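Local structure of cysteine desulfurase (Fervidobacterium islandicum, 6A6E) at residues E123-I128 with K150-T155; E51-F56 with H289-V294. The protein catalyses, as a pyridoxal-5'-phosphate-dependent SufS-type desulfurase, the removal of sulfur from cysteine, probably as a persulfide destined for iron-sulfur cluster assembly. All blocks are in the same frame, centred on the assembly; numbering follows the deposited sequence.

Interaction 1. Residues E123-I128 with K150-T155; sequences EDTVLI and KVAYIT
Ile128 and Tyr153, a bridged pair of two parallel strands, lie side by side on one face of the sheet and point the same way. Ile128 CG1 stands 3.6 Å from Tyr153 CE2 and meets the ring obliquely. It sits between the backbone N and the carbonyl carbon (chi1 62°), the crowded position, from which CD1 runs on along the ring and also reaches Val151 CG1 at 4.0 Å. On the other face Leu127 leans across Ile154 at about a right angle, CD1 to Ile154 CG1 3.8 Å, while Thr125 CG2 comes within 3.8 Å of Ala152 CB. Five backbone hydrogen bonds join the two segments in a regular parallel ladder, beginning just ahead of the first strand with Lys150 N to Asp124 O at 2.9 Å and ending with Ile154 N to Ile128 O at 2.8 Å; the straightest, Val126 N to Lys150 O, has an N-H...O angle of 175°. This is a beta-alpha-beta unit of the PLP-dependent transferase fold: helix 138-147 links the strands and packs on the Ile128 face, through Trp140 on Val126 and Ile128 and Val141 on Tyr153. Helix 164-173 packs on the opposite face, against Leu127 and Ile154. Further out, Asp124 OD2 forms a salt bridge with Lys178, and Tyr153 OH is hydrogen-bonded to Phe271 O of the second subunit, whose ring meets the tyrosine edge-to-face.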
# COMPACT_ATOMS: atom_id res chain seq x y z
N GLU A 123 -9.77 -13.89 -26.64
CA GLU A 123 -11.10 -13.92 -27.26
C GLU A 123 -12.34 -14.14 -26.36
O GLU A 123 -13.46 -14.15 -26.88
CB GLU A 123 -11.09 -14.97 -28.40
CG GLU A 123 -9.90 -14.79 -29.33
CD GLU A 123 -10.23 -15.14 -30.74
OE1 GLU A 123 -10.79 -16.25 -30.94
OE2 GLU A 123 -9.95 -14.31 -31.63
N ASP A 124 -12.18 -14.29 -25.04
CA ASP A 124 -13.28 -13.95 -24.14
C ASP A 124 -13.49 -12.44 -24.21
O ASP A 124 -12.61 -11.69 -24.66
CB ASP A 124 -12.98 -14.31 -22.70
CG ASP A 124 -13.09 -15.78 -22.44
OD1 ASP A 124 -13.70 -16.49 -23.24
OD2 ASP A 124 -12.55 -16.23 -21.43
N THR A 125 -14.63 -12.01 -23.74
CA THR A 125 -14.93 -10.57 -23.70
C THR A 125 -15.15 -10.15 -22.28
O THR A 125 -15.78 -10.89 -21.52
CB THR A 125 -16.22 -10.22 -24.49
OG1 THR A 125 -15.99 -10.52 -25.85
CG2 THR A 125 -16.62 -8.75 -24.39
N VAL A 126 -14.58 -8.98 -21.95
CA VAL A 126 -14.82 -8.28 -20.74
C VAL A 126 -15.71 -7.13 -21.12
O VAL A 126 -15.32 -6.33 -21.95
CB VAL A 126 -13.53 -7.63 -20.11
CG1 VAL A 126 -13.90 -6.95 -18.81
CG2 VAL A 126 -12.51 -8.69 -19.84
N LEU A 127 -16.82 -6.99 -20.43
CA LEU A 127 -17.74 -5.89 -20.61
C LEU A 127 -17.61 -4.88 -19.45
O LEU A 127 -17.86 -5.22 -18.29
CB LEU A 127 -19.17 -6.39 -20.60
CG LEU A 127 -20.30 -5.37 -20.73
CD1 LEU A 127 -20.17 -4.64 -22.06
CD2 LEU A 127 -21.66 -6.08 -20.64
N ILE A 128 -17.31 -3.64 -19.79
CA ILE A 128 -17.32 -2.53 -18.82
C ILE A 128 -18.28 -1.43 -19.27
O ILE A 128 -18.98 -1.63 -20.21
CB ILE A 128 -15.90 -1.99 -18.59
CG1 ILE A 128 -15.29 -1.43 -19.85
CG2 ILE A 128 -15.00 -3.11 -18.07
CD1 ILE A 128 -13.85 -0.95 -19.64
N LYS A 150 -11.04 -9.34 -25.31
CA LYS A 150 -11.60 -8.18 -25.95
C LYS A 150 -12.34 -7.40 -24.89
O LYS A 150 -12.79 -7.95 -23.92
CB LYS A 150 -12.61 -8.58 -27.01
CG LYS A 150 -12.07 -9.50 -28.08
CD LYS A 150 -13.16 -9.85 -29.12
CE LYS A 150 -12.85 -11.20 -29.78
NZ LYS A 150 -13.87 -11.68 -30.77
N VAL A 151 -12.45 -6.11 -25.11
CA VAL A 151 -13.19 -5.26 -24.20
C VAL A 151 -14.39 -4.65 -24.95
O VAL A 151 -14.22 -4.12 -26.06
CB VAL A 151 -12.27 -4.14 -23.72
CG1 VAL A 151 -13.02 -3.21 -22.80
CG2 VAL A 151 -11.03 -4.75 -23.00
N ALA A 152 -15.55 -4.67 -24.32
CA ALA A 152 -16.80 -4.10 -24.89
C ALA A 152 -17.40 -3.21 -23.85
O ALA A 152 -17.10 -3.35 -22.66
CB ALA A 152 -17.76 -5.22 -25.23
N TYR A 153 -18.22 -2.26 -24.29
CA TYR A 153 -18.78 -1.26 -23.38
C TYR A 153 -20.30 -1.21 -23.37
O TYR A 153 -20.90 -1.33 -24.41
CB TYR A 153 -18.32 0.13 -23.80
CG TYR A 153 -16.85 0.34 -23.61
CD1 TYR A 153 -15.93 -0.10 -24.55
CD2 TYR A 153 -16.37 1.00 -22.49
CE1 TYR A 153 -14.56 0.10 -24.39
CE2 TYR A 153 -15.03 1.21 -22.33
CZ TYR A 153 -14.12 0.76 -23.26
OH TYR A 153 -12.76 1.02 -23.08
N ILE A 154 -20.91 -1.02 -22.21
CA ILE A 154 -22.29 -0.58 -22.10
C ILE A 154 -22.30 0.92 -22.36
O ILE A 154 -21.53 1.66 -21.69
CB ILE A 154 -22.82 -0.83 -20.69
CG1 ILE A 154 -22.75 -2.34 -20.37
CG2 ILE A 154 -24.20 -0.26 -20.53
CD1 ILE A 154 -22.93 -2.61 -18.90
N THR A 155 -23.10 1.39 -23.32
CA THR A 155 -22.98 2.81 -23.74
C THR A 155 -23.81 3.72 -22.86
O THR A 155 -24.81 3.31 -22.28
CB THR A 155 -23.43 3.01 -25.19
OG1 THR A 155 -24.74 2.54 -25.29
CG2 THR A 155 -22.62 2.18 -26.11

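Interaction 2. Residues E51-F56 with H289-V294; sequences EKMTDF and HITGAV
Helix 290-306 begins beside helix 47-59 in the PLP-dependent transferase fold of this class-V family member, close to the subunit interface, and the contact joins the first turn of the former to the middle of the latter. The two short segments run at 141° to each other with their axes 9.9 Å apart, so side chains rather than backbones carry the contact. Phe56 is the main bridge: with CG anti to the backbone N (chi1 -178°), its ring extends toward the neighbouring helix. Val294 CG2 lies over one face, 4.2 Å from the Phe56 ring centroid and 17° off the normal, a CH-pi contact displaced toward the rim near CZ. At the edge, in the ring plane, Thr291 OG1 is 3.5 Å from Phe56 CE2, and Ile290 CG2 approaches the same CE2 obliquely at 4.1 Å. The Met53 chain bends at its last torsion, bringing its CE methyl to 4.0 Å from Thr291 CG2. Ala75 and Ala78 of helix 70-90 also touch the Phe56 side chain, and the helix start is tied to the second subunit, whose Thr241 OG1 is hydrogen-bonded to Thr291 N and His289 ND1. Shortening Phe56 to an alanine would probably open a gap between the helices and deprive Val294 CG2 of the ring face it rests on. The buried Thr291 OG1 has no hydrogen-bonding partner in the model; the weakly positive C-H edge of the ring beside it probably suits the oxygen's lone pairs but offers nothing for the hydroxyl hydrogen.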
# COMPACT_ATOMS: atom_id res chain seq x y z
N GLU A 51 -6.04 9.34 16.34
CA GLU A 51 -5.43 9.14 17.66
C GLU A 51 -5.33 7.66 17.99
O GLU A 51 -4.39 7.21 18.63
CB GLU A 51 -6.22 9.88 18.80
CG GLU A 51 -5.95 11.37 18.76
CD GLU A 51 -6.74 12.22 19.80
OE1 GLU A 51 -7.79 11.77 20.34
OE2 GLU A 51 -6.29 13.39 20.02
N LYS A 52 -6.33 6.90 17.62
CA LYS A 52 -6.22 5.48 17.86
C LYS A 52 -5.13 4.80 17.03
O LYS A 52 -4.50 3.86 17.50
CB LYS A 52 -7.54 4.80 17.62
CG LYS A 52 -8.55 5.08 18.72
CD LYS A 52 -9.85 4.40 18.37
CE LYS A 52 -10.95 4.85 19.30
NZ LYS A 52 -12.19 4.11 18.89
N MET A 53 -4.97 5.20 15.78
CA MET A 53 -3.83 4.73 14.97
C MET A 53 -2.49 5.09 15.52
O MET A 53 -1.54 4.27 15.49
CB MET A 53 -3.91 5.31 13.57
CG MET A 53 -5.13 4.82 12.79
SD MET A 53 -5.32 5.67 11.18
CE MET A 53 -3.73 5.32 10.50
N THR A 54 -2.40 6.31 16.04
CA THR A 54 -1.20 6.78 16.72
C THR A 54 -0.84 5.92 17.96
O THR A 54 0.29 5.50 18.13
CB THR A 54 -1.38 8.24 17.20
OG1 THR A 54 -1.37 9.11 16.08
CG2 THR A 54 -0.20 8.65 18.11
N ASP A 55 -1.83 5.64 18.80
CA ASP A 55 -1.66 4.75 19.95
C ASP A 55 -1.20 3.33 19.51
O ASP A 55 -0.33 2.73 20.12
CB ASP A 55 -2.96 4.68 20.76
CG ASP A 55 -2.95 3.56 21.82
OD1 ASP A 55 -2.38 3.79 22.89
OD2 ASP A 55 -3.48 2.43 21.57
N PHE A 56 -1.78 2.84 18.42
CA PHE A 56 -1.38 1.59 17.88
C PHE A 56 0.10 1.59 17.42
O PHE A 56 0.87 0.74 17.85
CB PHE A 56 -2.32 1.15 16.75
CG PHE A 56 -1.96 -0.19 16.19
CD1 PHE A 56 -2.34 -1.36 16.86
CD2 PHE A 56 -1.19 -0.30 15.04
CE1 PHE A 56 -1.98 -2.63 16.35
CE2 PHE A 56 -0.83 -1.54 14.53
CZ PHE A 56 -1.25 -2.71 15.20
N HIS A 289 -0.33 -3.14 4.96
CA HIS A 289 -0.46 -1.86 5.67
C HIS A 289 -1.17 -2.10 6.98
O HIS A 289 -2.35 -1.80 7.15
CB HIS A 289 -1.14 -0.80 4.80
CG HIS A 289 -1.19 0.57 5.41
ND1 HIS A 289 -0.53 0.88 6.58
CD2 HIS A 289 -1.77 1.72 4.98
CE1 HIS A 289 -0.68 2.18 6.81
NE2 HIS A 289 -1.47 2.69 5.89
N ILE A 290 -0.40 -2.66 7.92
CA ILE A 290 -0.95 -3.18 9.16
C ILE A 290 -1.72 -2.08 9.88
O ILE A 290 -2.86 -2.28 10.27
CB ILE A 290 0.15 -3.71 10.11
CG1 ILE A 290 0.92 -4.90 9.47
CG2 ILE A 290 -0.42 -4.16 11.43
CD1 ILE A 290 2.21 -5.11 10.22
N THR A 291 -1.12 -0.91 10.03
CA THR A 291 -1.77 0.12 10.77
C THR A 291 -2.91 0.75 9.97
O THR A 291 -3.89 1.29 10.55
CB THR A 291 -0.74 1.19 11.18
OG1 THR A 291 0.29 0.55 11.97
CG2 THR A 291 -1.45 2.31 11.94
N GLY A 292 -2.82 0.72 8.64
CA GLY A 292 -3.90 1.23 7.76
C GLY A 292 -5.16 0.37 7.88
O GLY A 292 -6.29 0.89 7.96
N ALA A 293 -4.94 -0.93 7.92
CA ALA A 293 -6.03 -1.88 8.15
C ALA A 293 -6.72 -1.64 9.54
O ALA A 293 -7.91 -1.51 9.64
CB ALA A 293 -5.51 -3.27 8.05
N VAL A 294 -5.92 -1.57 10.59
CA VAL A 294 -6.41 -1.31 11.94
C VAL A 294 -7.16 0.03 11.97
O VAL A 294 -8.23 0.13 12.54
CB VAL A 294 -5.26 -1.32 12.97
CG1 VAL A 294 -5.72 -0.86 14.36
CG2 VAL A 294 -4.72 -2.71 13.13

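Overall arrangement
The two contacts lie on opposite sides of the chain's centre, with their own centres 40 Å apart and nearest atoms about 27 Å apart, so neither touches the other. Along the sequence, interaction 1 is nested inside the loop closed by interaction 2: helix 47-59 comes first, strands 125-129 and 150-154 follow, and helix 290-306 comes last. Interaction 1 forms one margin of the seven-stranded sheet, where 150-154 is the outermost strand within the chain, whereas interaction 2 joins two helices. Both have neighbours in the second subunit, Phe271 and Thr241 respectively, so these widely separated parts of the fold each adjoin the dimer interface.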